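Local coordinates for protein ribonuclease VapC (Klebsiella pneumoniae, PDB 7BY3) that probably acts as the toxin of a toxin-antitoxin pair, a magnesium-dependent PIN-domain endoribonuclease, at residues A6-N11 with P32-S37; Q71-R76 with L94-L99; E103-N108 with V119-I124. All blocks are in the same frame, centred on the assembly; numbering follows the deposited sequence.

Contact 1: A6-N11 with P32-S37; sequences ALFDTN and PQNAIS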
loop_
_atom_site.group_PDB
_atom_site.type_symbol
_atom_site.label_atom_id
_atom_site.label_comp_id
_atom_site.label_asym_id
_atom_site.label_seq_id
_atom_site.Cartn_x
_atom_site.Cartn_y
_atom_site.Cartn_z
ATOM N N ALA B 6 18.266 -0.122 -8.557
ATOM C CA ALA B 6 17.830 -1.358 -7.926
ATOM C C ALA B 6 16.673 -1.178 -6.944
ATOM O O ALA B 6 16.652 -0.239 -6.149
ATOM C CB ALA B 6 19.006 -2.001 -7.221
ATOM N N LEU B 7 15.713 -2.096 -7.017
ATOM C CA LEU B 7 14.665 -2.226 -6.009
ATOM C C LEU B 7 14.826 -3.569 -5.307
ATOM O O LEU B 7 14.821 -4.616 -5.954
ATOM C CB LEU B 7 13.272 -2.113 -6.633
ATOM C CG LEU B 7 12.100 -2.163 -5.648
ATOM C CD1 LEU B 7 11.659 -0.764 -5.262
ATOM C CD2 LEU B 7 10.936 -2.956 -6.212
ATOM N N PHE B 8 14.971 -3.543 -3.988
ATOM C CA PHE B 8 15.248 -4.761 -3.234
ATOM C C PHE B 8 14.014 -5.312 -2.529
ATOM O O PHE B 8 13.318 -4.593 -1.815
ATOM C CB PHE B 8 16.365 -4.509 -2.220
ATOM C CG PHE B 8 17.734 -4.460 -2.835
ATOM C CD1 PHE B 8 18.264 -3.265 -3.288
ATOM C CD2 PHE B 8 18.484 -5.615 -2.973
ATOM C CE1 PHE B 8 19.520 -3.221 -3.861
ATOM C CE2 PHE B 8 19.739 -5.577 -3.544
ATOM C CZ PHE B 8 20.258 -4.379 -3.988
ATOM N N ASP B 9 13.758 -6.600 -2.740
ATOM C CA ASP B 9 12.628 -7.286 -2.126
ATOM C C ASP B 9 12.886 -7.521 -0.641
ATOM O O ASP B 9 14.028 -7.476 -0.183
ATOM C CB ASP B 9 12.355 -8.611 -2.843
ATOM C CG ASP B 9 10.970 -9.163 -2.554
ATOM O OD1 ASP B 9 10.188 -8.484 -1.857
ATOM O OD2 ASP B 9 10.660 -10.274 -3.034
ATOM N N THR B 10 11.811 -7.760 0.103
ATOM C CA THR B 10 11.859 -7.872 1.558
ATOM C C THR B 10 12.853 -8.916 2.072
ATOM O O THR B 10 13.554 -8.677 3.055
ATOM C CB THR B 10 10.461 -8.207 2.124
ATOM O OG1 THR B 10 9.493 -7.300 1.581
ATOM C CG2 THR B 10 10.453 -8.102 3.641
ATOM N N ASN B 11 12.917 -10.064 1.404
ATOM C CA ASN B 11 13.744 -11.175 1.873
ATOM C C ASN B 11 15.238 -10.846 1.933
ATOM O O ASN B 11 15.976 -11.430 2.728
ATOM C CB ASN B 11 13.520 -12.411 0.992
ATOM C CG ASN B 11 13.727 -12.127 -0.486
ATOM O OD1 ASN B 11 12.773 -11.869 -1.221
ATOM N ND2 ASN B 11 14.977 -12.176 -0.928
ATOM N N PRO B 32 23.951 2.969 -5.166
ATOM C CA PRO B 32 23.029 3.793 -4.379
ATOM C C PRO B 32 22.637 5.030 -5.178
ATOM O O PRO B 32 23.417 5.433 -6.042
ATOM C CB PRO B 32 23.853 4.163 -3.141
ATOM C CG PRO B 32 25.271 4.053 -3.589
ATOM C CD PRO B 32 25.295 2.918 -4.567
ATOM N N GLN B 33 21.474 5.624 -4.926
ATOM C CA GLN B 33 20.527 5.181 -3.910
ATOM C C GLN B 33 19.616 4.085 -4.449
ATOM O O GLN B 33 19.035 4.228 -5.523
ATOM C CB GLN B 33 19.696 6.375 -3.429
ATOM C CG GLN B 33 18.642 6.069 -2.380
ATOM C CD GLN B 33 17.725 7.256 -2.125
ATOM O OE1 GLN B 33 17.181 7.846 -3.058
ATOM N NE2 GLN B 33 17.563 7.618 -0.858
ATOM N N ASN B 34 19.494 2.991 -3.707
ATOM C CA ASN B 34 18.601 1.918 -4.117
ATOM C C ASN B 34 17.236 2.078 -3.466
ATOM O O ASN B 34 17.036 2.971 -2.643
ATOM C CB ASN B 34 19.206 0.559 -3.778
ATOM C CG ASN B 34 20.400 0.225 -4.648
ATOM O OD1 ASN B 34 20.391 0.477 -5.855
ATOM N ND2 ASN B 34 21.440 -0.332 -4.040
ATOM N N ALA B 35 16.300 1.205 -3.817
ATOM C CA ALA B 35 14.913 1.426 -3.436
ATOM C C ALA B 35 14.239 0.208 -2.820
ATOM O O ALA B 35 14.638 -0.931 -3.055
ATOM C CB ALA B 35 14.118 1.896 -4.646
ATOM N N ILE B 36 13.214 0.478 -2.018
ATOM C CA ILE B 36 12.306 -0.547 -1.519
ATOM C C ILE B 36 10.878 -0.014 -1.550
ATOM O O ILE B 36 10.658 1.196 -1.522
ATOM C CB ILE B 36 12.645 -0.992 -0.080
ATOM C CG1 ILE B 36 12.703 0.213 0.860
ATOM C CG2 ILE B 36 13.954 -1.765 -0.042
ATOM C CD1 ILE B 36 12.794 -0.168 2.319
ATOM N N SER B 37 9.913 -0.921 -1.624
ATOM C CA SER B 37 8.507 -0.551 -1.531
ATOM C C SER B 37 8.139 -0.225 -0.086
ATOM O O SER B 37 8.852 -0.601 0.842
ATOM C CB SER B 37 7.616 -1.673 -2.066
ATOM O OG SER B 37 6.245 -1.394 -1.834
HETATM O O HOH W 1 10.559 -3.544 -2.253
#

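Contact 2: Q71-R76 with L94-L99; sequences QDIAER and LATAQL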
loop_
_atom_site.group_PDB
_atom_site.type_symbol
_atom_site.label_atom_id
_atom_site.label_comp_id
_atom_site.label_asym_id
_atom_site.label_seq_id
_atom_site.Cartn_x
_atom_site.Cartn_y
_atom_site.Cartn_z
ATOM N N GLN B 71 -2.146 5.123 -6.859
ATOM C CA GLN B 71 -3.201 4.593 -7.718
ATOM C C GLN B 71 -2.704 3.761 -8.906
ATOM O O GLN B 71 -3.281 2.718 -9.210
ATOM C CB GLN B 71 -4.076 5.739 -8.229
ATOM C CG GLN B 71 -5.249 5.284 -9.079
ATOM C CD GLN B 71 -6.186 4.356 -8.329
ATOM O OE1 GLN B 71 -6.729 4.713 -7.283
ATOM N NE2 GLN B 71 -6.378 3.155 -8.861
ATOM N N ASP B 72 -1.653 4.207 -9.585
ATOM C CA ASP B 72 -1.219 3.485 -10.780
ATOM C C ASP B 72 -0.090 2.481 -10.539
ATOM O O ASP B 72 0.335 1.794 -11.466
ATOM C CB ASP B 72 -0.827 4.465 -11.883
ATOM C CG ASP B 72 -1.998 4.803 -12.793
ATOM O OD1 ASP B 72 -3.143 4.861 -12.296
ATOM O OD2 ASP B 72 -1.778 4.992 -14.008
ATOM N N ILE B 73 0.391 2.386 -9.304
ATOM C CA ILE B 73 1.142 1.202 -8.905
ATOM C C ILE B 73 0.105 0.120 -8.658
ATOM O O ILE B 73 0.275 -1.033 -9.055
ATOM C CB ILE B 73 2.004 1.425 -7.647
ATOM C CG1 ILE B 73 3.309 2.129 -8.019
ATOM C CG2 ILE B 73 2.318 0.102 -6.965
ATOM C CD1 ILE B 73 4.052 2.694 -6.835
ATOM N N ALA B 74 -0.986 0.524 -8.018
ATOM C CA ALA B 74 -2.128 -0.347 -7.793
ATOM C C ALA B 74 -2.705 -0.827 -9.117
ATOM O O ALA B 74 -3.115 -1.978 -9.241
ATOM C CB ALA B 74 -3.190 0.372 -6.979
ATOM N N GLU B 75 -2.730 0.064 -10.102
ATOM C CA GLU B 75 -3.241 -0.266 -11.428
ATOM C C GLU B 75 -2.421 -1.377 -12.073
ATOM O O GLU B 75 -2.966 -2.365 -12.564
ATOM C CB GLU B 75 -3.235 0.971 -12.327
ATOM C CG GLU B 75 -4.317 0.967 -13.382
ATOM C CD GLU B 75 -5.693 1.109 -12.778
ATOM O OE1 GLU B 75 -5.970 2.169 -12.181
ATOM O OE2 GLU B 75 -6.493 0.159 -12.890
ATOM N N ARG B 76 -1.104 -1.204 -12.066
ATOM C CA ARG B 76 -0.192 -2.195 -12.620
ATOM C C ARG B 76 -0.221 -3.478 -11.797
ATOM O O ARG B 76 -0.103 -4.577 -12.341
ATOM C CB ARG B 76 1.230 -1.633 -12.677
ATOM C CG ARG B 76 2.270 -2.613 -13.191
ATOM C CD ARG B 76 1.999 -3.011 -14.630
ATOM N NE ARG B 76 2.061 -1.863 -15.527
ATOM C CZ ARG B 76 3.191 -1.341 -15.994
ATOM N NH1 ARG B 76 4.361 -1.861 -15.649
ATOM N NH2 ARG B 76 3.149 -0.295 -16.806
ATOM N N LEU B 94 6.614 -5.784 -7.663
ATOM C CA LEU B 94 7.010 -5.877 -9.065
ATOM C C LEU B 94 6.487 -4.681 -9.860
ATOM O O LEU B 94 7.166 -4.173 -10.750
ATOM C CB LEU B 94 6.511 -7.186 -9.682
ATOM C CG LEU B 94 6.898 -7.444 -11.141
ATOM C CD1 LEU B 94 8.405 -7.357 -11.325
ATOM C CD2 LEU B 94 6.378 -8.793 -11.611
ATOM N N ALA B 95 5.278 -4.233 -9.531
ATOM C CA ALA B 95 4.684 -3.066 -10.180
ATOM C C ALA B 95 5.479 -1.807 -9.870
ATOM O O ALA B 95 5.662 -0.943 -10.728
ATOM C CB ALA B 95 3.239 -2.897 -9.746
ATOM N N THR B 96 5.945 -1.712 -8.631
ATOM C CA THR B 96 6.751 -0.585 -8.190
ATOM C C THR B 96 8.065 -0.521 -8.965
ATOM O O THR B 96 8.503 0.553 -9.376
ATOM C CB THR B 96 7.035 -0.671 -6.677
ATOM O OG1 THR B 96 5.802 -0.572 -5.955
ATOM C CG2 THR B 96 7.961 0.447 -6.236
ATOM N N ALA B 97 8.680 -1.680 -9.179
ATOM C CA ALA B 97 9.939 -1.759 -9.912
ATOM C C ALA B 97 9.764 -1.345 -11.369
ATOM O O ALA B 97 10.546 -0.555 -11.895
ATOM C CB ALA B 97 10.514 -3.163 -9.828
ATOM N N GLN B 98 8.733 -1.885 -12.013
ATOM C CA GLN B 98 8.458 -1.594 -13.416
ATOM C C GLN B 98 8.227 -0.111 -13.670
ATOM O O GLN B 98 8.835 0.473 -14.567
ATOM C CB GLN B 98 7.239 -2.382 -13.901
ATOM C CG GLN B 98 7.436 -3.880 -13.961
ATOM C CD GLN B 98 6.357 -4.562 -14.772
ATOM O OE1 GLN B 98 5.332 -3.961 -15.088
ATOM N NE2 GLN B 98 6.583 -5.822 -15.116
ATOM N N LEU B 99 7.341 0.488 -12.880
ATOM C CA LEU B 99 6.966 1.884 -13.065
ATOM C C LEU B 99 8.174 2.809 -12.967
ATOM O O LEU B 99 8.288 3.779 -13.715
ATOM C CB LEU B 99 5.911 2.292 -12.034
ATOM C CG LEU B 99 4.498 1.724 -12.206
ATOM C CD1 LEU B 99 3.470 2.682 -11.633
ATOM C CD2 LEU B 99 4.193 1.418 -13.664
#

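Contact 3: E103-N108 with V119-I124; sequences ELITRN and VTPYEI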
loop_
_atom_site.group_PDB
_atom_site.type_symbol
_atom_site.label_atom_id
_atom_site.label_comp_id
_atom_site.label_asym_id
_atom_site.label_seq_id
_atom_site.Cartn_x
_atom_site.Cartn_y
_atom_site.Cartn_z
ATOM N N GLU B 103 15.497 -2.676 -11.447
ATOM C CA GLU B 103 15.661 -4.118 -11.419
ATOM C C GLU B 103 15.123 -4.641 -10.098
ATOM O O GLU B 103 15.424 -4.089 -9.042
ATOM C CB GLU B 103 17.129 -4.509 -11.590
ATOM C CG GLU B 103 17.355 -6.002 -11.760
ATOM C CD GLU B 103 17.062 -6.475 -13.170
ATOM O OE1 GLU B 103 17.156 -5.652 -14.104
ATOM O OE2 GLU B 103 16.737 -7.666 -13.349
ATOM N N LEU B 104 14.315 -5.693 -10.154
ATOM C CA LEU B 104 13.809 -6.307 -8.936
ATOM C C LEU B 104 14.757 -7.409 -8.492
ATOM O O LEU B 104 14.939 -8.403 -9.191
ATOM C CB LEU B 104 12.398 -6.862 -9.141
ATOM C CG LEU B 104 11.770 -7.532 -7.915
ATOM C CD1 LEU B 104 11.827 -6.609 -6.708
ATOM C CD2 LEU B 104 10.339 -7.952 -8.200
ATOM N N ILE B 105 15.370 -7.225 -7.332
ATOM C CA ILE B 105 16.288 -8.221 -6.808
ATOM C C ILE B 105 15.605 -8.967 -5.677
ATOM O O ILE B 105 15.229 -8.380 -4.664
ATOM C CB ILE B 105 17.607 -7.596 -6.317
ATOM C CG1 ILE B 105 18.162 -6.636 -7.363
ATOM C CG2 ILE B 105 18.639 -8.666 -6.055
ATOM C CD1 ILE B 105 17.836 -5.209 -7.085
ATOM N N THR B 106 15.429 -10.267 -5.874
ATOM C CA THR B 106 14.707 -11.102 -4.930
ATOM C C THR B 106 15.278 -12.510 -4.931
ATOM O O THR B 106 15.820 -12.969 -5.935
ATOM C CB THR B 106 13.201 -11.157 -5.264
ATOM O OG1 THR B 106 12.542 -12.074 -4.383
ATOM C CG2 THR B 106 12.989 -11.601 -6.703
ATOM N N ARG B 107 15.161 -13.193 -3.800
ATOM C CA ARG B 107 15.575 -14.585 -3.722
ATOM C C ARG B 107 14.480 -15.523 -4.204
ATOM O O ARG B 107 14.678 -16.736 -4.250
ATOM C CB ARG B 107 15.965 -14.959 -2.295
ATOM C CG ARG B 107 17.450 -15.155 -2.089
ATOM C CD ARG B 107 17.734 -15.726 -0.714
ATOM N NE ARG B 107 17.539 -14.725 0.327
ATOM C CZ ARG B 107 16.444 -14.631 1.069
ATOM N NH1 ARG B 107 16.340 -13.691 1.991
ATOM N NH2 ARG B 107 15.458 -15.486 0.892
ATOM N N ASN B 108 13.332 -14.969 -4.582
ATOM C CA ASN B 108 12.194 -15.814 -4.898
ATOM C C ASN B 108 12.182 -16.145 -6.387
ATOM O O ASN B 108 11.771 -15.339 -7.220
ATOM C CB ASN B 108 10.904 -15.098 -4.477
ATOM C CG ASN B 108 9.665 -15.956 -4.632
ATOM O OD1 ASN B 108 9.745 -17.146 -4.931
ATOM N ND2 ASN B 108 8.504 -15.350 -4.416
ATOM N N VAL B 119 16.155 -10.047 -10.910
ATOM C CA VAL B 119 17.438 -10.722 -10.724
ATOM C C VAL B 119 17.443 -11.602 -9.476
ATOM O O VAL B 119 17.084 -11.142 -8.395
ATOM C CB VAL B 119 18.595 -9.695 -10.627
ATOM C CG1 VAL B 119 19.789 -10.284 -9.900
ATOM C CG2 VAL B 119 19.009 -9.235 -12.008
ATOM N N THR B 120 17.836 -12.864 -9.616
ATOM C CA THR B 120 18.022 -13.691 -8.431
ATOM C C THR B 120 19.507 -13.684 -8.032
ATOM O O THR B 120 20.354 -14.271 -8.703
ATOM C CB THR B 120 17.483 -15.133 -8.650
ATOM O OG1 THR B 120 17.693 -15.914 -7.467
ATOM C CG2 THR B 120 18.126 -15.813 -9.854
ATOM N N PRO B 121 19.829 -12.955 -6.949
ATOM C CA PRO B 121 21.218 -12.800 -6.501
ATOM C C PRO B 121 21.852 -14.057 -5.897
ATOM O O PRO B 121 22.980 -14.382 -6.263
ATOM C CB PRO B 121 21.112 -11.695 -5.445
ATOM C CG PRO B 121 19.732 -11.820 -4.919
ATOM C CD PRO B 121 18.881 -12.253 -6.071
ATOM N N TYR B 122 21.140 -14.769 -5.028
ATOM C CA TYR B 122 21.752 -15.876 -4.293
ATOM C C TYR B 122 20.739 -16.926 -3.825
ATOM O O TYR B 122 19.556 -16.847 -4.146
ATOM C CB TYR B 122 22.562 -15.343 -3.099
ATOM C CG TYR B 122 21.811 -14.438 -2.142
ATOM C CD1 TYR B 122 21.284 -14.929 -0.957
ATOM C CD2 TYR B 122 21.652 -13.086 -2.413
ATOM C CE1 TYR B 122 20.611 -14.102 -0.079
ATOM C CE2 TYR B 122 20.971 -12.254 -1.545
ATOM C CZ TYR B 122 20.453 -12.767 -0.380
ATOM O OH TYR B 122 19.779 -11.944 0.489
ATOM N N GLU B 123 21.220 -17.908 -3.065
ATOM C CA GLU B 123 20.452 -19.118 -2.775
ATOM C C GLU B 123 20.442 -19.484 -1.290
ATOM O O GLU B 123 21.398 -19.200 -0.569
ATOM C CB GLU B 123 21.023 -20.285 -3.593
ATOM C CG GLU B 123 20.304 -21.619 -3.441
ATOM C CD GLU B 123 18.898 -21.595 -3.998
ATOM O OE1 GLU B 123 18.660 -20.859 -4.978
ATOM O OE2 GLU B 123 18.032 -22.316 -3.459
ATOM N N ILE B 124 19.354 -20.104 -0.836
ATOM C CA ILE B 124 19.347 -20.754 0.468
ATOM C C ILE B 124 19.671 -22.244 0.269
ATOM O O ILE B 124 18.932 -22.977 -0.387
ATOM C CB ILE B 124 17.994 -20.535 1.229
ATOM C CG1 ILE B 124 16.789 -21.133 0.494
ATOM C CG2 ILE B 124 17.748 -19.055 1.476
ATOM C CD1 ILE B 124 16.214 -22.373 1.156
#

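Contact 1: A6-N11 with P32-S37
Strands 6-8 and 35-37 run in the same general sense but splayed by 43°, and they meet in a single backbone bridge between Leu7 and Ala35. Both polar atoms of the Ala35 backbone are used: its N donates to Ala6 O (2.8 Å) and its O receives Phe8 N (2.8 Å), the staggered pattern of parallel strands. The bridge belongs to the central parallel sheet of the PIN fold, where it links strand 6-8, paired also with strand 103-105, to strand 35-37, paired with strand 65-67. A CA-H...O contact from Leu7 CA to Ala35 O (3.2 Å) adds to it.

The first torsion of Leu7 is close to 180° (chi1 -177°), which carries CD1 over Ala35 CB at 3.7 Å, on the sheet face that helix 88-99 covers with Ile93, Thr96 and Ala97. Ala6 and Phe8 lie on the reverse face. There Asn34 CB approaches the edge of the Phe8 ring in its plane, 3.8 Å from CE1, while the planes of ring and amide stand 62° apart; the ring also meets Trp30 almost perpendicularly. Directly after the strand comes Asp9, a predicted magnesium ligand, whose OD2 is hydrogen-bonded by a polar side chain of another protein, consistent with a bound antitoxin. Beyond the bridge the strands separate. Ile36 CG2 still touches Phe8 O at 3.4 Å, but where the next direct bond would fall a water intervenes, donating to Phe8 O (3.0 Å) and accepting from Ser37 N (2.8 Å).

Contact 2: Q71-R76 with L94-L99
Arg76 starts out with CG anti to its backbone N (chi1 178°), then bends at chi2 (63°) and again at chi3, which folds the chain across helix 88-99 and brings its head group between Gln98 and Leu99. One face of the guanidinium is covered by Leu99 CD2, which sits off-centre toward the rim, 3.7 Å from NH2; the two side chains slide past each other in opposite directions. At the guanidinium edge, NH1 points to OE1 of Gln98, whose chain is extended beyond CG and crosses the arginine at about a right angle. The modelled NH1 to OE1 separation is implausibly short, so the length of this hydrogen bond is doubtful.

Closer to the crossing, Arg76 CG rests on Ala95 CB at 3.6 Å, and the same methyl group lies 3.6 Å from Ile73 O. Segments 71-76 and 94-99 lie on successive helices of the PIN domain, 71-83 and 88-99; the axes of the two segments are inclined at 112° and come within 8.6 Å, a distance that the small Ala95 at the interface suits. Ile73 fills the buried end: its CG1 meets Leu99 CD1 at 3.7 Å, and its CG2 lies 3.7 Å from Thr96 OG1, a hydroxyl hydrogen-bonded to Ile92 O. Both Ile73 and Thr96 also touch Ile67 of strand 65-67. Away from this packing, helix 71-83 faces the second subunit, where Glu75 forms a salt bridge with Arg58 of that subunit and packs on its Trp41. Leu99 CD1 also touches Asp72 O, 3.3 Å away.

Contact 3: E103-N108 with V119-I124
Just past the parallel edge of the PIN-domain sheet, Arg107 sets CG over one face of the Tyr122 ring, off-centre, in a CH-pi contact 4.1 Å from the ring centroid, yet turns its guanidinium edge to the tyrosine, NE lying 3.2 Å from CE1. The planes are 57° apart, so this is no flat stack. The tips converge on Asp15: Arg107 NH1 forms a salt bridge, and Tyr122 OH a hydrogen bond, with the same OD2.

Upstream, strand 118-119 flanks strand 103-105. Val119 uses both backbone atoms, N donating to Leu104 O (2.7 Å) and O accepting from Thr106 N (3.1 Å). The ladder then stops because the next position is Pro121, which has no N-H; Thr106 O meets its CD at 3.1 Å instead, along with Thr120 CA-H. Ile105 CG2 packs obliquely on Pro121 CG at 3.5 Å, both residues also touching Ile12 of helix 10-17. Past the strand the chain turns away in an ST turn: Thr106 OG1, also bonded to Asp9, accepts Asn108 N at 3.0 Å.

Overall arrangement
Contacts 1 and 3 build on one sheet and have centres about 11 Å apart: strand 6-8 bonds to strand 103-105 through Leu7 N and Glu103 O (2.9 Å). Contact 2 closes the flank, its helix 88-99 packing Ala97 CB on Leu7 CD2 at 3.6 Å and Leu94 CD1 on Leu104 CD2 at 3.7 Å. The predicted magnesium site lies where the strands of contacts 1 and 3 end. Asp9 OD2 of contact 1 is 2.9 Å from Thr106 OG1 of contact 3, a probable hydrogen bond, and the Thr106 side chain is about 6 Å from that of the other predicted ligand, Asp90, on the helix of contact 2.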